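Local coordinates for carboxypeptidase 1 (Deinococcus radiodurans str. R1, PDB 5GIV), which is a zinc metallocarboxypeptidase of the M32 family that probably releases amino acids one by one, with broad specificity, from the C-terminus of peptides, at residues Y158-S163 with M167-V172; Q174-L179 with G421-N426; A292-S297 with E474-A479. One frame throughout, in Å; residues are numbered along the deposited sequence.

Contact 1. Residues Y158-S163 with M167-V172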
loop_
_atom_site.group_PDB
_atom_site.type_symbol
_atom_site.label_atom_id
_atom_site.label_comp_id
_atom_site.label_asym_id
_atom_site.label_seq_id
_atom_site.Cartn_x
_atom_site.Cartn_y
_atom_site.Cartn_z
ATOM N N TYR A 158 -32.423 7.384 12.700
ATOM C CA TYR A 158 -31.228 8.099 12.270
ATOM C C TYR A 158 -30.228 7.142 11.631
ATOM O O TYR A 158 -29.671 7.438 10.565
ATOM C CB TYR A 158 -30.579 8.833 13.441
ATOM C CG TYR A 158 -29.172 9.309 13.129
ATOM C CD1 TYR A 158 -28.962 10.401 12.303
ATOM C CD2 TYR A 158 -28.058 8.659 13.649
ATOM C CE1 TYR A 158 -27.691 10.844 12.006
ATOM C CE2 TYR A 158 -26.776 9.102 13.359
ATOM C CZ TYR A 158 -26.603 10.193 12.532
ATOM O OH TYR A 158 -25.336 10.646 12.232
ATOM N N TYR A 159 -30.006 5.977 12.258
ATOM C CA TYR A 159 -29.032 5.027 11.726
ATOM C C TYR A 159 -29.556 4.317 10.478
ATOM O O TYR A 159 -28.801 4.093 9.525
ATOM C CB TYR A 159 -28.624 4.023 12.812
ATOM C CG TYR A 159 -27.745 4.674 13.843
ATOM C CD1 TYR A 159 -26.451 5.067 13.526
ATOM C CD2 TYR A 159 -28.219 4.938 15.122
ATOM C CE1 TYR A 159 -25.656 5.691 14.446
ATOM C CE2 TYR A 159 -27.422 5.564 16.054
ATOM C CZ TYR A 159 -26.144 5.940 15.709
ATOM O OH TYR A 159 -25.340 6.567 16.635
ATOM N N ILE A 160 -30.836 3.951 10.456
ATOM C CA ILE A 160 -31.378 3.350 9.241
ATOM C C ILE A 160 -31.204 4.298 8.059
ATOM O O ILE A 160 -30.780 3.885 6.973
ATOM C CB ILE A 160 -32.847 2.949 9.449
ATOM C CG1 ILE A 160 -32.936 1.821 10.477
ATOM C CG2 ILE A 160 -33.489 2.519 8.122
ATOM C CD1 ILE A 160 -34.348 1.390 10.788
ATOM N N ASN A 161 -31.484 5.591 8.265
ATOM C CA ASN A 161 -31.359 6.568 7.186
ATOM C C ASN A 161 -29.902 6.830 6.827
ATOM O O ASN A 161 -29.577 7.054 5.654
ATOM C CB ASN A 161 -32.056 7.874 7.570
ATOM C CG ASN A 161 -31.838 8.976 6.542
ATOM O OD1 ASN A 161 -32.492 9.013 5.501
ATOM N ND2 ASN A 161 -30.907 9.877 6.832
ATOM N N GLU A 162 -29.010 6.809 7.819
ATOM C CA GLU A 162 -27.586 6.960 7.534
ATOM C C GLU A 162 -27.103 5.862 6.594
ATOM O O GLU A 162 -26.266 6.102 5.719
ATOM C CB GLU A 162 -26.791 6.949 8.839
ATOM C CG GLU A 162 -25.412 7.567 8.729
ATOM C CD GLU A 162 -25.474 9.075 8.504
ATOM O OE1 GLU A 162 -26.537 9.683 8.797
ATOM O OE2 GLU A 162 -24.458 9.652 8.035
ATOM N N SER A 163 -27.629 4.653 6.759
ATOM C CA SER A 163 -27.261 3.548 5.889
ATOM C C SER A 163 -27.930 3.678 4.520
ATOM O O SER A 163 -27.283 3.484 3.487
ATOM C CB SER A 163 -27.624 2.219 6.565
ATOM O OG SER A 163 -27.564 1.135 5.659
ATOM N N MET A 167 -34.767 5.481 3.887
ATOM C CA MET A 167 -35.285 4.269 4.496
ATOM C C MET A 167 -35.659 4.531 5.951
ATOM O O MET A 167 -35.017 5.320 6.648
ATOM C CB MET A 167 -34.251 3.143 4.380
ATOM C CG MET A 167 -34.767 1.751 4.734
ATOM S SD MET A 167 -35.789 1.015 3.430
ATOM C CE MET A 167 -34.708 1.162 2.006
ATOM N N THR A 168 -36.709 3.855 6.410
ATOM C CA THR A 168 -37.214 4.017 7.766
ATOM C C THR A 168 -37.307 2.666 8.461
ATOM O O THR A 168 -37.248 1.607 7.829
ATOM C CB THR A 168 -38.599 4.655 7.786
ATOM O OG1 THR A 168 -39.519 3.752 7.161
ATOM C CG2 THR A 168 -38.591 5.971 7.025
ATOM N N ALA A 169 -37.450 2.722 9.786
ATOM C CA ALA A 169 -37.607 1.495 10.555
ATOM C C ALA A 169 -38.906 0.786 10.197
ATOM O O ALA A 169 -38.945 -0.446 10.121
ATOM C CB ALA A 169 -37.544 1.796 12.053
ATOM N N GLU A 170 -39.982 1.541 9.973
ATOM C CA GLU A 170 -41.254 0.904 9.642
ATOM C C GLU A 170 -41.196 0.215 8.287
ATOM O O GLU A 170 -41.862 -0.803 8.083
ATOM C CB GLU A 170 -42.394 1.927 9.663
ATOM C CG GLU A 170 -42.494 2.730 10.962
ATOM C CD GLU A 170 -43.936 3.037 11.375
ATOM O OE1 GLU A 170 -44.449 2.368 12.308
ATOM O OE2 GLU A 170 -44.554 3.943 10.770
ATOM N N GLN A 171 -40.406 0.750 7.358
ATOM C CA GLN A 171 -40.274 0.139 6.040
ATOM C C GLN A 171 -39.396 -1.106 6.100
ATOM O O GLN A 171 -39.654 -2.096 5.400
ATOM C CB GLN A 171 -39.718 1.168 5.060
ATOM C CG GLN A 171 -39.676 0.728 3.616
ATOM C CD GLN A 171 -39.091 1.806 2.716
ATOM O OE1 GLN A 171 -38.770 2.913 3.178
ATOM N NE2 GLN A 171 -38.972 1.502 1.422
ATOM N N VAL A 172 -38.348 -1.066 6.929
ATOM C CA VAL A 172 -37.491 -2.229 7.143
ATOM C C VAL A 172 -38.298 -3.367 7.753
ATOM O O VAL A 172 -38.225 -4.524 7.306
ATOM C CB VAL A 172 -36.299 -1.844 8.039
ATOM C CG1 VAL A 172 -35.541 -3.085 8.507
ATOM C CG2 VAL A 172 -35.374 -0.860 7.324
#

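Contact 2. Residues Q174-L179 with G421-N426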
loop_
_atom_site.group_PDB
_atom_site.type_symbol
_atom_site.label_atom_id
_atom_site.label_comp_id
_atom_site.label_asym_id
_atom_site.label_seq_id
_atom_site.Cartn_x
_atom_site.Cartn_y
_atom_site.Cartn_z
ATOM N N GLN A 174 -41.414 -4.060 7.532
ATOM C CA GLN A 174 -42.320 -4.691 6.580
ATOM C C GLN A 174 -41.566 -5.626 5.646
ATOM O O GLN A 174 -42.059 -6.708 5.310
ATOM C CB GLN A 174 -43.079 -3.626 5.789
ATOM C CG GLN A 174 -43.684 -2.530 6.666
ATOM C CD GLN A 174 -44.690 -1.658 5.923
ATOM O OE1 GLN A 174 -44.890 -1.807 4.713
ATOM N NE2 GLN A 174 -45.328 -0.740 6.647
ATOM N N VAL A 175 -40.369 -5.225 5.212
ATOM C CA VAL A 175 -39.547 -6.114 4.398
ATOM C C VAL A 175 -39.197 -7.379 5.174
ATOM O O VAL A 175 -39.286 -8.497 4.650
ATOM C CB VAL A 175 -38.279 -5.381 3.932
ATOM C CG1 VAL A 175 -37.341 -6.355 3.240
ATOM C CG2 VAL A 175 -38.640 -4.218 3.030
ATOM N N PHE A 176 -38.810 -7.225 6.438
ATOM C CA PHE A 176 -38.435 -8.384 7.239
ATOM C C PHE A 176 -39.601 -9.355 7.374
ATOM O O PHE A 176 -39.451 -10.563 7.155
ATOM C CB PHE A 176 -37.947 -7.925 8.617
ATOM C CG PHE A 176 -36.567 -7.313 8.612
ATOM C CD1 PHE A 176 -35.813 -7.266 7.450
ATOM C CD2 PHE A 176 -36.035 -6.759 9.773
ATOM C CE1 PHE A 176 -34.550 -6.696 7.448
ATOM C CE2 PHE A 176 -34.777 -6.186 9.782
ATOM C CZ PHE A 176 -34.029 -6.157 8.621
ATOM N N ALA A 177 -40.780 -8.843 7.737
ATOM C CA ALA A 177 -41.940 -9.714 7.903
ATOM C C ALA A 177 -42.242 -10.480 6.624
ATOM O O ALA A 177 -42.502 -11.691 6.654
ATOM C CB ALA A 177 -43.154 -8.892 8.336
ATOM N N GLU A 178 -42.203 -9.791 5.487
ATOM C CA GLU A 178 -42.487 -10.444 4.219
ATOM C C GLU A 178 -41.438 -11.510 3.897
ATOM O O GLU A 178 -41.783 -12.610 3.449
ATOM C CB GLU A 178 -42.576 -9.387 3.125
ATOM C CG GLU A 178 -43.241 -9.854 1.865
ATOM C CD GLU A 178 -43.407 -8.715 0.884
ATOM O OE1 GLU A 178 -43.141 -7.557 1.292
ATOM O OE2 GLU A 178 -43.852 -8.969 -0.261
ATOM N N LEU A 179 -40.150 -11.204 4.111
ATOM C CA LEU A 179 -39.114 -12.201 3.840
ATOM C C LEU A 179 -39.228 -13.385 4.795
ATOM O O LEU A 179 -39.068 -14.541 4.388
ATOM C CB LEU A 179 -37.724 -11.579 3.923
ATOM C CG LEU A 179 -37.391 -10.472 2.919
ATOM C CD1 LEU A 179 -35.929 -10.028 3.083
ATOM C CD2 LEU A 179 -37.709 -10.882 1.489
ATOM N N GLY A 421 -28.882 -3.062 5.747
ATOM C CA GLY A 421 -28.386 -2.880 4.393
ATOM C C GLY A 421 -28.059 -4.186 3.685
ATOM O O GLY A 421 -28.235 -4.297 2.467
ATOM N N TYR A 422 -27.576 -5.189 4.426
ATOM C CA TYR A 422 -27.284 -6.476 3.803
ATOM C C TYR A 422 -28.549 -7.096 3.224
ATOM O O TYR A 422 -28.533 -7.650 2.119
ATOM C CB TYR A 422 -26.647 -7.429 4.815
ATOM C CG TYR A 422 -25.333 -6.944 5.389
ATOM C CD1 TYR A 422 -24.194 -6.860 4.596
ATOM C CD2 TYR A 422 -25.222 -6.610 6.731
ATOM C CE1 TYR A 422 -22.992 -6.433 5.108
ATOM C CE2 TYR A 422 -24.023 -6.177 7.258
ATOM C CZ TYR A 422 -22.906 -6.090 6.442
ATOM O OH TYR A 422 -21.701 -5.657 6.960
ATOM N N THR A 423 -29.661 -7.013 3.957
ATOM C CA THR A 423 -30.902 -7.603 3.468
ATOM C C THR A 423 -31.525 -6.742 2.382
ATOM O O THR A 423 -32.074 -7.262 1.405
ATOM C CB THR A 423 -31.878 -7.811 4.623
ATOM O OG1 THR A 423 -31.418 -8.895 5.435
ATOM C CG2 THR A 423 -33.281 -8.118 4.107
ATOM N N ILE A 424 -31.429 -5.428 2.534
ATOM C CA ILE A 424 -31.864 -4.532 1.476
ATOM C C ILE A 424 -31.121 -4.846 0.186
ATOM O O ILE A 424 -31.713 -4.873 -0.895
ATOM C CB ILE A 424 -31.684 -3.070 1.931
ATOM C CG1 ILE A 424 -32.526 -2.819 3.183
ATOM C CG2 ILE A 424 -32.045 -2.100 0.816
ATOM C CD1 ILE A 424 -32.301 -1.462 3.802
ATOM N N GLY A 425 -29.815 -5.097 0.278
ATOM C CA GLY A 425 -29.059 -5.468 -0.907
ATOM C C GLY A 425 -29.552 -6.763 -1.523
ATOM O O GLY A 425 -29.639 -6.888 -2.746
ATOM N N ASN A 426 -29.885 -7.744 -0.687
ATOM C CA ASN A 426 -30.416 -8.997 -1.211
ATOM C C ASN A 426 -31.697 -8.748 -2.003
ATOM O O ASN A 426 -31.888 -9.295 -3.100
ATOM C CB ASN A 426 -30.682 -9.981 -0.072
ATOM C CG ASN A 426 -29.432 -10.689 0.400
ATOM O OD1 ASN A 426 -28.484 -10.894 -0.366
ATOM N ND2 ASN A 426 -29.441 -11.108 1.663
#

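Contact 3. Residues A292-S297 with E474-A479. With ZN (zinc ion), chain G.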
loop_
_atom_site.group_PDB
_atom_site.type_symbol
_atom_site.label_atom_id
_atom_site.label_comp_id
_atom_site.label_asym_id
_atom_site.label_seq_id
_atom_site.Cartn_x
_atom_site.Cartn_y
_atom_site.Cartn_z
ATOM N N ALA A 292 -25.973 1.815 1.232
ATOM C CA ALA A 292 -25.528 0.468 1.564
ATOM C C ALA A 292 -26.341 -0.571 0.811
ATOM O O ALA A 292 -25.785 -1.546 0.290
ATOM C CB ALA A 292 -25.623 0.229 3.072
ATOM N N GLY A 293 -27.659 -0.385 0.751
ATOM C CA GLY A 293 -28.505 -1.369 0.092
ATOM C C GLY A 293 -28.238 -1.464 -1.397
ATOM O O GLY A 293 -28.154 -2.561 -1.954
ATOM N N VAL A 294 -28.084 -0.320 -2.062
ATOM C CA VAL A 294 -27.776 -0.361 -3.485
ATOM C C VAL A 294 -26.412 -1.002 -3.700
ATOM O O VAL A 294 -26.234 -1.819 -4.612
ATOM C CB VAL A 294 -27.848 1.051 -4.102
ATOM C CG1 VAL A 294 -27.363 1.020 -5.542
ATOM C CG2 VAL A 294 -29.255 1.574 -4.051
ATOM N N HIS A 295 -25.437 -0.672 -2.850
ATOM C CA HIS A 295 -24.109 -1.264 -3.003
ATOM C C HIS A 295 -24.165 -2.781 -2.870
ATOM O O HIS A 295 -23.709 -3.515 -3.755
ATOM C CB HIS A 295 -23.136 -0.666 -1.988
ATOM C CG HIS A 295 -21.861 -0.198 -2.607
ATOM N ND1 HIS A 295 -20.999 -1.050 -3.261
ATOM C CD2 HIS A 295 -21.336 1.044 -2.738
ATOM C CE1 HIS A 295 -19.986 -0.357 -3.749
ATOM N NE2 HIS A 295 -20.163 0.916 -3.440
ATOM N N GLU A 296 -24.762 -3.273 -1.783
ATOM C CA GLU A 296 -24.878 -4.710 -1.581
ATOM C C GLU A 296 -25.770 -5.371 -2.626
ATOM O O GLU A 296 -25.691 -6.590 -2.811
ATOM C CB GLU A 296 -25.420 -5.002 -0.186
ATOM C CG GLU A 296 -25.394 -6.472 0.185
ATOM C CD GLU A 296 -23.996 -6.966 0.531
ATOM O OE1 GLU A 296 -23.891 -8.050 1.141
ATOM O OE2 GLU A 296 -23.007 -6.277 0.193
ATOM N N SER A 297 -26.639 -4.605 -3.291
ATOM C CA SER A 297 -27.429 -5.183 -4.371
ATOM C C SER A 297 -26.535 -5.627 -5.508
ATOM O O SER A 297 -26.857 -6.584 -6.218
ATOM C CB SER A 297 -28.450 -4.169 -4.897
ATOM O OG SER A 297 -27.831 -3.224 -5.761
ATOM N N GLU A 474 -35.017 7.456 -5.861
ATOM C CA GLU A 474 -35.089 7.888 -7.252
ATOM C C GLU A 474 -34.345 6.934 -8.178
ATOM O O GLU A 474 -34.834 6.613 -9.266
ATOM C CB GLU A 474 -34.523 9.298 -7.386
ATOM C CG GLU A 474 -35.351 10.363 -6.716
ATOM C CD GLU A 474 -34.589 11.663 -6.567
ATOM O OE1 GLU A 474 -33.354 11.667 -6.768
ATOM O OE2 GLU A 474 -35.230 12.682 -6.250
ATOM N N LEU A 475 -33.148 6.487 -7.775
ATOM C CA LEU A 475 -32.379 5.579 -8.618
ATOM C C LEU A 475 -33.124 4.267 -8.821
ATOM O O LEU A 475 -33.245 3.778 -9.947
ATOM C CB LEU A 475 -30.994 5.342 -8.014
ATOM C CG LEU A 475 -29.985 4.474 -8.779
ATOM C CD1 LEU A 475 -29.459 5.168 -10.032
ATOM C CD2 LEU A 475 -28.825 4.079 -7.862
ATOM N N ILE A 476 -33.657 3.699 -7.743
ATOM C CA ILE A 476 -34.368 2.431 -7.857
ATOM C C ILE A 476 -35.627 2.608 -8.699
ATOM O O ILE A 476 -35.982 1.741 -9.512
ATOM C CB ILE A 476 -34.696 1.891 -6.457
ATOM C CG1 ILE A 476 -33.407 1.545 -5.711
ATOM C CG2 ILE A 476 -35.588 0.665 -6.565
ATOM C CD1 ILE A 476 -33.610 1.290 -4.237
ATOM N N GLU A 477 -36.314 3.736 -8.518
ATOM C CA GLU A 477 -37.551 3.995 -9.244
ATOM C C GLU A 477 -37.286 4.175 -10.735
ATOM O O GLU A 477 -37.981 3.591 -11.571
ATOM C CB GLU A 477 -38.235 5.232 -8.656
ATOM C CG GLU A 477 -39.739 5.138 -8.521
ATOM C CD GLU A 477 -40.440 5.199 -9.860
ATOM O OE1 GLU A 477 -41.204 4.261 -10.175
ATOM O OE2 GLU A 477 -40.216 6.178 -10.610
ATOM N N ARG A 478 -36.279 4.980 -11.086
ATOM C CA ARG A 478 -35.983 5.217 -12.495
ATOM C C ARG A 478 -35.446 3.962 -13.163
ATOM O O ARG A 478 -35.769 3.683 -14.323
ATOM C CB ARG A 478 -34.981 6.358 -12.652
ATOM C CG ARG A 478 -35.379 7.648 -11.973
ATOM C CD ARG A 478 -34.220 8.610 -11.959
ATOM N NE ARG A 478 -33.861 9.023 -13.309
ATOM C CZ ARG A 478 -34.452 10.031 -13.947
ATOM N NH1 ARG A 478 -35.425 10.711 -13.345
ATOM N NH2 ARG A 478 -34.081 10.357 -15.184
ATOM N N ALA A 479 -34.631 3.189 -12.449
ATOM C CA ALA A 479 -33.950 2.073 -13.092
ATOM C C ALA A 479 -34.873 0.879 -13.295
ATOM O O ALA A 479 -34.767 0.186 -14.309
ATOM C CB ALA A 479 -32.728 1.668 -12.271
HETATM ZN ZN ZN G . -20.940 -6.781 0.655
HETATM O O HOH W 1 -21.422 -8.145 2.096
HETATM O O HOH W 2 -18.684 -6.816 1.502
HETATM O O HOH W 3 -20.206 -4.882 2.004
#

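Contact 1. Residues Y158-S163 with M167-V172
Ile160 sends both of its branches into the segment 167-172, CG2 to Met167 and Val172 and CD1 to Ala169. CG2 lies anti to the backbone N and comes down on Met167, 3.7 Å from the Met167 CG atom and 3.5 Å from the Met167 carbonyl O. The same methyl also meets Val172, with Ile160 CG2 and Val172 CG2 4.0 Å apart. The other branch runs out extended (chi2 178°) to set CD1 against Ala169, tightly: Ile160 CD1 stands 3.3 Å from Ala169 CA and 3.5 Å from Ala169 CB. Of the Met167 side chain, CB and CG do the touching; bends at chi2 and chi3 lead the thioether end away from helix 155-163. Cut back to an alanine, residue Ile160 would lose both touching methyls, which is likely to open a gap between Met167, Ala169 and Val172 and leave the two helices without their main apolar link.

Polar groups fix the turn that brings the chain back. Asn161 OD1 accepts from the backbone N of Gly166, and Thr168, the N-cap of the second helix, takes the Gln171 N-H on its OG1 at 3.1 Å. Asp157 OD1 accepts from Ala169 N, which ties the first turn of the new helix to the preceding one.

The contact thus closes the short loop between two consecutive helices, 155-163 and 169-193. Phe365 of helix 357-372 touches both Ile160 and Val172, helix 420-439 meets Met167 through Ile424 and Val172 through Gln420, and helix 128-147 packs against Tyr158 and Tyr159.

Contact 2. Residues Q174-L179 with G421-N426
Thr423 reaches from helix 420-439 to two side chains of helix 169-193, Phe176 and Leu179. Its CB, the branch point, already lies 4.0 Å from Phe176 CE1. From there the two branches part. CG2, anti to the backbone N (chi1 -72° being measured to OG1), forms the tip that does the touching: Thr423 CG2 stands 3.4 Å from Leu179 CD1, where the two side chains meet tip to tip, and 3.8 Å from Phe176 CE1. It comes to the phenylalanine ring at the edge, close to the ring plane, so this is not a CH-pi contact over the face. OG1, the other branch, turns to the third helix of the cluster and is hydrogen-bonded to Asn358 OD1. That carboxamide oxygen also accepts from Asn426 ND2, one turn further along helix 420-439.

Around this small junction, Phe365 of helix 357-372 meets the Phe176 ring edge-to-face, while Tyr489 and Leu490 of helix 487-501 touch Leu179. Val427, a turn beyond Thr423, continues the seam by packing on Val175 and Leu179.

The interface is therefore divided by the chemistry of one residue: the methyl of Thr423 serves an apolar join between two helices, and its hydroxyl, buried with it, is satisfied by an asparagine of a third.

Contact 3. Residues A292-S297 with E474-A479
Val294 and Leu475 meet through branches set by their torsions: Val294 holds CG1 anti to its backbone N (chi1 173°), and Leu475 has CG in the same relation to its own N, while its chi2 of 71° turns CD1 aside and leaves CD2 as the extended end, anti to CA, pointing to the valine. The closest approach, between Val294 CG1 and Leu475 CD2, is 4.1 Å, and the two side chains pass at a slant. The second valine methyl, CG2, lies beside the backbone N and faces Ile476, whose extended chain ends in CD1, 4.4 Å from Val294 CG2. One small side chain is thus set against two consecutive residues of helix 472-480, a light and wholly apolar join. Leu428 of helix 420-439 touches both Ile476 and Ser297, spanning the two segments from a third helix.

Two residues on from Val294, the other side of helix 292-306 carries the metal ligand. This is the gluzincin arrangement of HExxH peptidases: His266 and His270 come from helix 257-275, and the third protein ligand, Glu296, from a later helix. Glu296 is bent at chi2 (75°), and its carboxylate binds the zinc ion through OE2, with 2.2 Å between Glu296 OE2 and the metal. OE1 stays 3.2 Å from the zinc and accepts instead from a water, 2.6 Å from Glu296 OE1, that itself sits 2.0 Å from the zinc. With one oxygen on the metal and the other on a metal-bound water, the carboxylate is held against rotation. His295 belongs to the second shell: its ND1 is hydrogen-bonded to ND1 of the zinc ligand His270, and its NE2 to Glu274.

The three contacts lie to one side of the zinc ion, their centres 12 to 15 Å apart. Contacts 1 and 2 share helix 169-193 and touch where Met167 CE lies 4.0 Å from Ile424 CD1. Contact 1 reaches contact 3 through the backbone, with Ser163 O and Ala292 N 3.1 Å apart in a probable hydrogen bond. Segment 421-426 packs along the metal-ligand helix, its Gly425 CA 3.7 Å from Glu296 CB and Tyr422 CD1 equally near Glu296 OE1. Ile424 CG2 is as close to Gly293 CA, consistent with the lack of side chains at Gly293 and Gly425. The Thr423 side chain lies about 12 Å from the zinc, that of Met167 about 11 Å from that of Glu296.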